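Local structure of hemolysin-related protein (Vibrio cholerae serotype O1, 5V6F) at residues A[30-35]-A[73-78]; A[123-128]-A[133-138]; A[25-30]-A[85-90]. The protein binds mannose-containing glycans such as mannotriose through this second beta-prism lectin domain of RbmC, and probably contributes to attachment of the biofilm to host glycans. All blocks are in the same frame, centred on the assembly; numbering follows the deposited sequence.

Contact 1: residues A[30-35]-A[73-78]. With MAN (alpha-D-mannopyranose), chain B; BMA (beta-D-mannopyranose), chain C; MAN (alpha-D-mannopyranose), chain D.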
loop_
_atom_site.group_PDB
_atom_site.type_symbol
_atom_site.label_atom_id
_atom_site.label_comp_id
_atom_site.label_asym_id
_atom_site.label_seq_id
_atom_site.Cartn_x
_atom_site.Cartn_y
_atom_site.Cartn_z
ATOM N N GLY A 30 0.568 -2.640 10.538
ATOM C CA GLY A 30 0.879 -3.481 11.678
ATOM C C GLY A 30 1.202 -4.877 11.182
ATOM O O GLY A 30 2.223 -5.068 10.514
ATOM N N PHE A 31 0.348 -5.857 11.493
ATOM C CA PHE A 31 0.429 -7.172 10.864
ATOM C C PHE A 31 -0.106 -7.163 9.438
ATOM O O PHE A 31 0.041 -8.166 8.729
ATOM C CB PHE A 31 -0.351 -8.219 11.668
ATOM C CG PHE A 31 0.240 -8.543 13.021
ATOM C CD1 PHE A 31 1.358 -7.879 13.500
ATOM C CD2 PHE A 31 -0.339 -9.522 13.813
ATOM C CE1 PHE A 31 1.887 -8.183 14.742
ATOM C CE2 PHE A 31 0.186 -9.833 15.055
ATOM C CZ PHE A 31 1.302 -9.160 15.519
ATOM N N ALA A 32 -0.731 -6.068 9.017
ATOM C CA ALA A 32 -1.250 -5.912 7.664
ATOM C C ALA A 32 -1.068 -4.452 7.268
ATOM O O ALA A 32 -0.432 -3.673 7.986
ATOM C CB ALA A 32 -2.714 -6.358 7.583
ATOM N N ILE A 33 -1.620 -4.076 6.119
ATOM C CA ILE A 33 -1.612 -2.689 5.667
ATOM C C ILE A 33 -2.955 -2.076 6.049
ATOM O O ILE A 33 -4.005 -2.469 5.526
ATOM C CB ILE A 33 -1.344 -2.584 4.159
ATOM C CG1 ILE A 33 0.023 -3.190 3.800
ATOM C CG2 ILE A 33 -1.436 -1.126 3.701
ATOM C CD1 ILE A 33 1.223 -2.602 4.548
ATOM N N ASP A 34 -2.928 -1.103 6.965
ATOM C CA ASP A 34 -4.151 -0.511 7.494
ATOM C C ASP A 34 -4.673 0.639 6.640
ATOM O O ASP A 34 -5.891 0.781 6.478
ATOM C CB ASP A 34 -3.923 -0.006 8.923
ATOM C CG ASP A 34 -3.610 -1.126 9.896
ATOM O OD1 ASP A 34 -2.434 -1.538 9.976
ATOM O OD2 ASP A 34 -4.546 -1.593 10.583
ATOM N N ALA A 35 -3.782 1.465 6.089
ATOM C CA ALA A 35 -4.209 2.640 5.342
ATOM C C ALA A 35 -3.068 3.151 4.474
ATOM O O ALA A 35 -1.892 2.997 4.817
ATOM C CB ALA A 35 -4.686 3.751 6.282
ATOM N N GLY A 73 -3.415 -11.755 1.034
ATOM C CA GLY A 73 -3.943 -13.063 1.370
ATOM C C GLY A 73 -5.117 -12.981 2.318
ATOM O O GLY A 73 -5.670 -11.910 2.576
ATOM N N LEU A 74 -5.487 -14.154 2.826
ATOM C CA LEU A 74 -6.586 -14.304 3.772
ATOM C C LEU A 74 -6.056 -14.014 5.169
ATOM O O LEU A 74 -5.464 -14.879 5.819
ATOM C CB LEU A 74 -7.184 -15.704 3.684
ATOM C CG LEU A 74 -8.343 -16.002 4.636
ATOM C CD1 LEU A 74 -9.503 -15.044 4.417
ATOM C CD2 LEU A 74 -8.810 -17.436 4.456
ATOM N N TYR A 75 -6.265 -12.780 5.617
ATOM C CA TYR A 75 -5.810 -12.339 6.926
ATOM C C TYR A 75 -6.434 -13.189 8.026
ATOM O O TYR A 75 -7.615 -13.542 7.968
ATOM C CB TYR A 75 -6.176 -10.866 7.099
ATOM C CG TYR A 75 -5.604 -10.175 8.310
ATOM C CD1 TYR A 75 -4.239 -10.195 8.577
ATOM C CD2 TYR A 75 -6.428 -9.465 9.172
ATOM C CE1 TYR A 75 -3.717 -9.546 9.681
ATOM C CE2 TYR A 75 -5.913 -8.809 10.276
ATOM C CZ TYR A 75 -4.557 -8.851 10.525
ATOM O OH TYR A 75 -4.027 -8.205 11.620
ATOM N N ASN A 76 -5.634 -13.502 9.050
ATOM C CA ASN A 76 -6.067 -14.443 10.076
ATOM C C ASN A 76 -7.249 -13.939 10.892
ATOM O O ASN A 76 -7.963 -14.754 11.488
ATOM C CB ASN A 76 -4.917 -14.765 11.025
ATOM C CG ASN A 76 -3.913 -15.718 10.423
ATOM O OD1 ASN A 76 -4.162 -16.369 9.405
ATOM N ND2 ASN A 76 -2.768 -15.808 11.056
ATOM N N TRP A 77 -7.464 -12.629 10.964
ATOM C CA TRP A 77 -8.619 -12.087 11.666
ATOM C C TRP A 77 -9.752 -11.742 10.710
ATOM O O TRP A 77 -10.743 -11.129 11.124
ATOM C CB TRP A 77 -8.198 -10.880 12.509
ATOM C CG TRP A 77 -7.420 -11.327 13.709
ATOM C CD1 TRP A 77 -7.923 -11.655 14.936
ATOM C CD2 TRP A 77 -6.006 -11.542 13.787
ATOM N NE1 TRP A 77 -6.911 -12.048 15.773
ATOM C CE2 TRP A 77 -5.723 -11.991 15.092
ATOM C CE3 TRP A 77 -4.950 -11.392 12.882
ATOM C CZ2 TRP A 77 -4.428 -12.290 15.515
ATOM C CZ3 TRP A 77 -3.667 -11.688 13.306
ATOM C CH2 TRP A 77 -3.418 -12.127 14.612
ATOM N N GLY A 78 -9.636 -12.153 9.445
ATOM C CA GLY A 78 -10.732 -12.091 8.504
ATOM C C GLY A 78 -10.418 -11.353 7.221
ATOM O O GLY A 78 -9.759 -10.308 7.233
HETATM C C1 MAN B . -1.956 -5.371 14.546
HETATM C C2 MAN B . -1.994 -3.975 15.145
HETATM C C3 MAN B . -3.258 -3.271 14.682
HETATM C C4 MAN B . -3.405 -3.338 13.139
HETATM C C5 MAN B . -3.252 -4.797 12.632
HETATM C C6 MAN B . -3.216 -4.923 11.103
HETATM O O2 MAN B . -0.907 -3.183 14.680
HETATM O O3 MAN B . -3.290 -1.918 15.131
HETATM O O4 MAN B . -4.684 -2.863 12.761
HETATM O O5 MAN B . -2.031 -5.352 13.148
HETATM O O6 MAN B . -2.156 -4.109 10.605
HETATM C C1 BMA C . -4.926 -9.234 17.225
HETATM C C2 BMA C . -6.280 -8.536 17.180
HETATM C C3 BMA C . -6.598 -8.129 15.721
HETATM C C4 BMA C . -5.416 -7.440 15.027
HETATM C C5 BMA C . -4.110 -8.221 15.257
HETATM C C6 BMA C . -2.892 -7.489 14.765
HETATM O O1 BMA C . -4.594 -9.477 18.571
HETATM O O2 BMA C . -6.266 -7.352 17.969
HETATM O O3 BMA C . -7.705 -7.256 15.642
HETATM O O4 BMA C . -5.698 -7.323 13.621
HETATM O O5 BMA C . -3.933 -8.429 16.673
HETATM O O6 BMA C . -3.020 -6.125 15.137
HETATM C C1 MAN D . -8.898 -7.887 15.161
HETATM C C2 MAN D . -9.903 -6.769 14.902
HETATM C C3 MAN D . -10.374 -6.201 16.244
HETATM C C4 MAN D . -10.869 -7.329 17.164
HETATM C C5 MAN D . -9.753 -8.366 17.338
HETATM C C6 MAN D . -10.176 -9.558 18.168
HETATM O O2 MAN D . -11.069 -7.255 14.228
HETATM O O3 MAN D . -11.375 -5.202 16.080
HETATM O O4 MAN D . -11.217 -6.811 18.433
HETATM O O5 MAN D . -9.376 -8.858 16.041
HETATM O O6 MAN D . -11.385 -10.064 17.626
#

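Contact 2: residues A[123-128]-A[133-138]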
loop_
_atom_site.group_PDB
_atom_site.type_symbol
_atom_site.label_atom_id
_atom_site.label_comp_id
_atom_site.label_asym_id
_atom_site.label_seq_id
_atom_site.Cartn_x
_atom_site.Cartn_y
_atom_site.Cartn_z
ATOM N N ASN A 123 -4.560 4.836 -6.436
ATOM C CA ASN A 123 -5.902 4.361 -6.159
ATOM C C ASN A 123 -5.813 3.351 -5.027
ATOM O O ASN A 123 -4.900 2.524 -4.998
ATOM C CB ASN A 123 -6.532 3.732 -7.403
ATOM C CG ASN A 123 -6.663 4.718 -8.549
ATOM O OD1 ASN A 123 -6.921 5.902 -8.336
ATOM N ND2 ASN A 123 -6.483 4.234 -9.770
ATOM N N VAL A 124 -6.739 3.450 -4.075
ATOM C CA VAL A 124 -6.738 2.610 -2.884
ATOM C C VAL A 124 -8.139 2.058 -2.682
ATOM O O VAL A 124 -9.117 2.814 -2.709
ATOM C CB VAL A 124 -6.294 3.388 -1.629
ATOM C CG1 VAL A 124 -6.187 2.448 -0.435
ATOM C CG2 VAL A 124 -4.972 4.109 -1.880
ATOM N N TRP A 125 -8.233 0.750 -2.467
ATOM C CA TRP A 125 -9.501 0.083 -2.201
ATOM C C TRP A 125 -9.541 -0.322 -0.733
ATOM O O TRP A 125 -8.632 -1.008 -0.250
ATOM C CB TRP A 125 -9.677 -1.137 -3.106
ATOM C CG TRP A 125 -9.967 -0.791 -4.534
ATOM C CD1 TRP A 125 -11.191 -0.781 -5.140
ATOM C CD2 TRP A 125 -9.019 -0.399 -5.540
ATOM N NE1 TRP A 125 -11.063 -0.414 -6.458
ATOM C CE2 TRP A 125 -9.742 -0.173 -6.728
ATOM C CE3 TRP A 125 -7.632 -0.218 -5.548
ATOM C CZ2 TRP A 125 -9.124 0.227 -7.914
ATOM C CZ3 TRP A 125 -7.020 0.175 -6.727
ATOM C CH2 TRP A 125 -7.766 0.394 -7.893
ATOM N N THR A 126 -10.580 0.119 -0.027
ATOM C CA THR A 126 -10.772 -0.241 1.370
ATOM C C THR A 126 -12.259 -0.371 1.651
ATOM O O THR A 126 -13.075 0.361 1.080
ATOM C CB THR A 126 -10.158 0.786 2.332
ATOM O OG1 THR A 126 -10.326 0.335 3.684
ATOM C CG2 THR A 126 -10.810 2.161 2.180
ATOM N N GLY A 127 -12.598 -1.312 2.525
ATOM C CA GLY A 127 -13.928 -1.437 3.080
ATOM C C GLY A 127 -14.079 -0.873 4.479
ATOM O O GLY A 127 -15.101 -1.129 5.127
ATOM N N GLY A 128 -13.090 -0.133 4.980
ATOM C CA GLY A 128 -13.200 0.530 6.265
ATOM C C GLY A 128 -12.390 -0.090 7.382
ATOM O O GLY A 128 -12.444 0.415 8.509
ATOM N N GLY A 133 -6.576 -3.216 -1.744
ATOM C CA GLY A 133 -5.775 -3.093 -2.949
ATOM C C GLY A 133 -5.278 -1.678 -3.149
ATOM O O GLY A 133 -5.750 -0.733 -2.514
ATOM N N PHE A 134 -4.301 -1.543 -4.047
ATOM C CA PHE A 134 -3.860 -0.225 -4.484
ATOM C C PHE A 134 -3.247 -0.326 -5.873
ATOM O O PHE A 134 -2.905 -1.409 -6.354
ATOM C CB PHE A 134 -2.877 0.425 -3.491
ATOM C CG PHE A 134 -1.461 -0.097 -3.569
ATOM C CD1 PHE A 134 -1.078 -1.213 -2.842
ATOM C CD2 PHE A 134 -0.508 0.551 -4.340
ATOM C CE1 PHE A 134 0.220 -1.687 -2.898
ATOM C CE2 PHE A 134 0.796 0.083 -4.398
ATOM C CZ PHE A 134 1.159 -1.036 -3.679
ATOM N N GLN A 135 -3.127 0.832 -6.516
ATOM C CA GLN A 135 -2.674 0.915 -7.894
ATOM C C GLN A 135 -1.987 2.252 -8.115
ATOM O O GLN A 135 -2.440 3.281 -7.608
ATOM C CB GLN A 135 -3.855 0.761 -8.856
ATOM C CG GLN A 135 -3.519 0.982 -10.311
ATOM C CD GLN A 135 -4.749 0.945 -11.187
ATOM O OE1 GLN A 135 -5.777 1.548 -10.864
ATOM N NE2 GLN A 135 -4.659 0.224 -12.297
ATOM N N PHE A 136 -0.898 2.225 -8.878
ATOM C CA PHE A 136 -0.211 3.436 -9.308
ATOM C C PHE A 136 -0.723 3.870 -10.678
ATOM O O PHE A 136 -0.935 3.039 -11.564
ATOM C CB PHE A 136 1.301 3.206 -9.393
ATOM C CG PHE A 136 1.973 2.932 -8.072
ATOM C CD1 PHE A 136 1.630 3.633 -6.928
ATOM C CD2 PHE A 136 2.972 1.976 -7.987
ATOM C CE1 PHE A 136 2.264 3.381 -5.726
ATOM C CE2 PHE A 136 3.611 1.722 -6.788
ATOM C CZ PHE A 136 3.255 2.424 -5.657
ATOM N N VAL A 137 -0.889 5.179 -10.854
ATOM C CA VAL A 137 -1.353 5.769 -12.105
ATOM C C VAL A 137 -0.306 6.764 -12.589
ATOM O O VAL A 137 0.266 7.510 -11.788
ATOM C CB VAL A 137 -2.718 6.469 -11.932
ATOM C CG1 VAL A 137 -3.266 6.909 -13.276
ATOM C CG2 VAL A 137 -3.713 5.564 -11.206
ATOM N N TYR A 138 -0.072 6.785 -13.901
ATOM C CA TYR A 138 0.894 7.696 -14.514
ATOM C C TYR A 138 0.220 8.756 -15.384
ATOM O O TYR A 138 -0.958 8.653 -15.729
ATOM C CB TYR A 138 1.898 6.922 -15.368
ATOM C CG TYR A 138 2.530 5.747 -14.662
ATOM C CD1 TYR A 138 3.228 5.921 -13.479
ATOM C CD2 TYR A 138 2.442 4.466 -15.188
ATOM C CE1 TYR A 138 3.814 4.852 -12.831
ATOM C CE2 TYR A 138 3.024 3.389 -14.547
ATOM C CZ TYR A 138 3.709 3.589 -13.366
ATOM O OH TYR A 138 4.294 2.525 -12.717
ATOM O OXT TYR A 138 0.861 9.736 -15.776
#

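Contact 3: residues A[25-30]-A[85-90]. With MAN (alpha-D-mannopyranose), chain B.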
loop_
_atom_site.group_PDB
_atom_site.type_symbol
_atom_site.label_atom_id
_atom_site.label_comp_id
_atom_site.label_asym_id
_atom_site.label_seq_id
_atom_site.Cartn_x
_atom_site.Cartn_y
_atom_site.Cartn_z
ATOM N N MET A 25 4.334 8.736 -0.291
ATOM C CA MET A 25 3.290 7.764 0.006
ATOM C C MET A 25 3.358 7.447 1.494
ATOM O O MET A 25 4.413 7.038 1.994
ATOM C CB MET A 25 3.476 6.497 -0.831
ATOM C CG MET A 25 2.445 5.420 -0.606
ATOM S SD MET A 25 2.899 3.957 -1.550
ATOM C CE MET A 25 1.514 2.879 -1.196
ATOM N N TYR A 26 2.245 7.650 2.198
ATOM C CA TYR A 26 2.155 7.400 3.630
ATOM C C TYR A 26 1.334 6.143 3.884
ATOM O O TYR A 26 0.337 5.891 3.199
ATOM C CB TYR A 26 1.518 8.586 4.362
ATOM C CG TYR A 26 2.440 9.763 4.579
ATOM C CD1 TYR A 26 2.541 10.778 3.635
ATOM C CD2 TYR A 26 3.200 9.870 5.739
ATOM C CE1 TYR A 26 3.384 11.862 3.837
ATOM C CE2 TYR A 26 4.047 10.946 5.944
ATOM C CZ TYR A 26 4.134 11.938 4.991
ATOM O OH TYR A 26 4.969 13.018 5.194
ATOM N N LEU A 27 1.754 5.361 4.877
ATOM C CA LEU A 27 1.070 4.128 5.230
ATOM C C LEU A 27 0.980 3.994 6.741
ATOM O O LEU A 27 1.919 4.348 7.461
ATOM C CB LEU A 27 1.793 2.898 4.671
ATOM C CG LEU A 27 1.966 2.814 3.156
ATOM C CD1 LEU A 27 3.286 3.440 2.716
ATOM C CD2 LEU A 27 1.864 1.364 2.706
ATOM N N ARG A 28 -0.161 3.491 7.208
ATOM C CA ARG A 28 -0.278 2.900 8.533
ATOM C C ARG A 28 -0.265 1.388 8.375
ATOM O O ARG A 28 -0.945 0.848 7.495
ATOM C CB ARG A 28 -1.557 3.352 9.243
ATOM C CG ARG A 28 -1.438 4.712 9.913
ATOM C CD ARG A 28 -2.610 4.994 10.856
ATOM N NE ARG A 28 -3.776 5.549 10.164
ATOM C CZ ARG A 28 -4.875 4.871 9.830
ATOM N NH1 ARG A 28 -5.000 3.576 10.105
ATOM N NH2 ARG A 28 -5.866 5.496 9.211
ATOM N N SER A 29 0.516 0.705 9.209
ATOM C CA SER A 29 0.649 -0.735 9.077
ATOM C C SER A 29 0.914 -1.358 10.440
ATOM O O SER A 29 1.412 -0.707 11.365
ATOM C CB SER A 29 1.769 -1.111 8.092
ATOM O OG SER A 29 3.050 -0.735 8.584
ATOM N N GLY A 30 0.568 -2.640 10.538
ATOM C CA GLY A 30 0.879 -3.481 11.678
ATOM C C GLY A 30 1.202 -4.877 11.182
ATOM O O GLY A 30 2.223 -5.068 10.514
ATOM N N ILE A 85 3.907 -4.926 2.091
ATOM C CA ILE A 85 4.500 -4.324 0.902
ATOM C C ILE A 85 5.980 -4.124 1.161
ATOM O O ILE A 85 6.364 -3.475 2.143
ATOM C CB ILE A 85 3.862 -2.974 0.525
ATOM C CG1 ILE A 85 2.343 -3.088 0.423
ATOM C CG2 ILE A 85 4.436 -2.487 -0.810
ATOM C CD1 ILE A 85 1.650 -1.749 0.408
ATOM N N LYS A 86 6.807 -4.663 0.273
ATOM C CA LYS A 86 8.236 -4.397 0.275
ATOM C C LYS A 86 8.532 -3.361 -0.803
ATOM O O LYS A 86 8.267 -3.599 -1.986
ATOM C CB LYS A 86 9.032 -5.676 0.032
ATOM C CG LYS A 86 10.531 -5.472 -0.017
ATOM C CD LYS A 86 11.250 -6.775 -0.305
ATOM C CE LYS A 86 12.696 -6.535 -0.675
ATOM N NZ LYS A 86 13.366 -7.797 -1.104
ATOM N N PHE A 87 9.061 -2.215 -0.389
ATOM C CA PHE A 87 9.440 -1.139 -1.297
ATOM C C PHE A 87 10.949 -1.190 -1.511
ATOM O O PHE A 87 11.713 -1.073 -0.550
ATOM C CB PHE A 87 9.042 0.224 -0.729
ATOM C CG PHE A 87 7.569 0.375 -0.441
ATOM C CD1 PHE A 87 7.046 0.003 0.785
ATOM C CD2 PHE A 87 6.719 0.938 -1.378
ATOM C CE1 PHE A 87 5.696 0.166 1.060
ATOM C CE2 PHE A 87 5.365 1.100 -1.111
ATOM C CZ PHE A 87 4.858 0.719 0.109
ATOM N N THR A 88 11.375 -1.364 -2.761
ATOM C CA THR A 88 12.784 -1.296 -3.128
ATOM C C THR A 88 13.042 0.030 -3.831
ATOM O O THR A 88 12.331 0.384 -4.779
ATOM C CB THR A 88 13.190 -2.469 -4.028
ATOM O OG1 THR A 88 12.991 -3.704 -3.329
ATOM C CG2 THR A 88 14.656 -2.372 -4.423
ATOM N N MET A 89 14.050 0.759 -3.360
ATOM C CA MET A 89 14.336 2.105 -3.838
ATOM C C MET A 89 15.488 2.083 -4.844
ATOM O O MET A 89 16.222 1.100 -4.966
ATOM C CB MET A 89 14.670 3.024 -2.657
ATOM C CG MET A 89 13.807 2.798 -1.423
ATOM S SD MET A 89 12.040 2.948 -1.750
ATOM C CE MET A 89 11.899 4.718 -2.011
ATOM N N LYS A 90 15.645 3.192 -5.574
ATOM C CA LYS A 90 16.681 3.245 -6.599
ATOM C C LYS A 90 18.081 3.222 -6.005
ATOM O O LYS A 90 19.037 2.930 -6.728
ATOM C CB LYS A 90 16.532 4.492 -7.479
ATOM C CG LYS A 90 15.197 4.637 -8.182
ATOM C CD LYS A 90 15.021 6.012 -8.833
ATOM C CE LYS A 90 13.705 6.098 -9.598
ATOM N NZ LYS A 90 13.671 7.273 -10.516
HETATM C C1 MAN B . -1.956 -5.371 14.546
HETATM C C2 MAN B . -1.994 -3.975 15.145
HETATM C C3 MAN B . -3.258 -3.271 14.682
HETATM C C4 MAN B . -3.405 -3.338 13.139
HETATM C C5 MAN B . -3.252 -4.797 12.632
HETATM C C6 MAN B . -3.216 -4.923 11.103
HETATM O O2 MAN B . -0.907 -3.183 14.680
HETATM O O3 MAN B . -3.290 -1.918 15.131
HETATM O O4 MAN B . -4.684 -2.863 12.761
HETATM O O5 MAN B . -2.031 -5.352 13.148
HETATM O O6 MAN B . -2.156 -4.109 10.605
#

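Contact 1: residues A[30-35]-A[73-78]
F31 meets Y75 and W77 beside a bound mannotriose. F31 CB lies 3.6 Å from O5 of the chain B mannose and 3.7 Å from Y75 OH. The first torsion (chi1 -68°) sets CG anti to the carbonyl carbon, near C6 of the beta-mannose. On the ring, F31 CD2 comes 3.4 Å from C6 of the beta-mannose, and further out CE2 still borders it. F31 CD2 also lies 4.0 Å from W77 CZ3, which reaches the F31 ring at its edge. C1 of the chain B mannose sits over one ring face, displaced toward the rim. The F31 ring also stacks with that of Y102. A32 CB rests over a face of the Y75 ring, while Y75 OH is hydrogen-bonded to O4 of the beta-mannose (2.8 Å). W77 spreads one indole face against the beta-mannose, a CH-pi arrangement with W77 CZ2 3.5 Å from C1. The backbone of 30-35 binds the chain B mannose: F31 N donates to O5 (2.9 Å), nearly straight at 167°. A32 N donates to O6, and O6 in turn donates to D34 OD1. Aromatic platforms beside backbone amides and a carboxylate are characteristic of a lectin carbohydrate site, here at one end of the beta-prism.

Contact 2: residues A[123-128]-A[133-138]
N123 and Q135 join their side-chain amides across the strand pair, a bond added to the two between their backbones. The side chains run side by side in the same direction, and N123 ND2 donates to Q135 OE1 (3.0 Å). OE1 lies in the plane of the N123 amide, yet the two amide planes are turned 63° apart. The polar row continues at both ends: Q121 NE2 donates to N123 OD1, and Q135 NE2 binds S4 O. V137 CG2 packs against N123 ND2 at 3.4 Å. W125, on this face too, turns the edge of its indole to the opposite strand, with W125 CE3 3.6 Å from G133 O and CH2 beside Q135 OE1. W125 N donates to G133 O, almost straight (2.9 Å, 176°); the return bond from G133 N is weak. With G133 as its pair, W125 has no side chain across from it, and the indole can lie close along the backbone. The segments belong to the beta hairpin 121-126/131-137, the central pair of one of the three antiparallel sheets of the beta-prism. Near its turn T126 OG1 accepts from G128 N in an ST turn. On the other face, F134 holds CG between its backbone N and carbonyl carbon (chi1 78°). F134 CB stays 3.3 Å from N123 O while the ring leads away to I82 and I85. V124, also there, packs on V44.

Contact 3: residues A[25-30]-A[85-90]
R28 NH1 is gripped by two backbone carbonyls, G46 O and G53 O, on the side of strand 25-29 turned from the partner strand. G53 itself hydrogen-bonds the chain B mannose through its N, which is consistent with a second-shell role for R28, and G30 N, just past the strand, lies 3.1 Å from mannose O6. L27, just before R28, and M25, two residues earlier still, point the other way, into the contact with I85 and F87. M25 is fully extended, with CG anti to the backbone N (chi1 -180°), which carries its sulfur across to the phenyl ring. M25 SD lies 3.8 Å from F87 CE2. This is a Met-aromatic contact of oblique geometry, the sulfur 5.0 Å from the ring centroid and 66° off its normal. L27 and F87 approach from opposite directions, L27 CD2 meeting the ring at its edge, 4.0 Å from F87 CZ. The same L27 methyl touches I85 CD1 at 3.9 Å, so one leucine branch bridges both residues. The strand axes stand 11.6 Å apart with directions differing by 146°, a spacing of sheets packed through side chains, and the contact joins two of the three antiparallel sheets facing the interior of the beta-prism. I85 CG2, of the same strand, sits over one face of the F87 ring, displaced toward its rim, and L65 and V68 also pack on F87. From the sheet of strand 24-29, I36 lies against both M25 and L27, while S29 OG is held by R57 NE.

In the fold
Across its interface contact 3 is apolar and buried, joining two sheets through side chains alone, whereas contact 2 is a strand pairing within the third sheet, held by backbone and amide hydrogen bonds. Contact 1 lies farther from the centre of the chain, is partly buried, and mixes aromatic packing with sugar binding. Contacts 1 and 3 draw on the same two sheets and share G30: D34 N and A35 O pair with R28 in a classic beta bulge, tying the sugar-binding loop to the strand behind it. Contacts 2 and 3 meet in the core, where F134 CE1 packs 3.6 Å from I85 CD1. Contacts 1 and 2 do not touch, though their nearest atoms are about 5 Å apart.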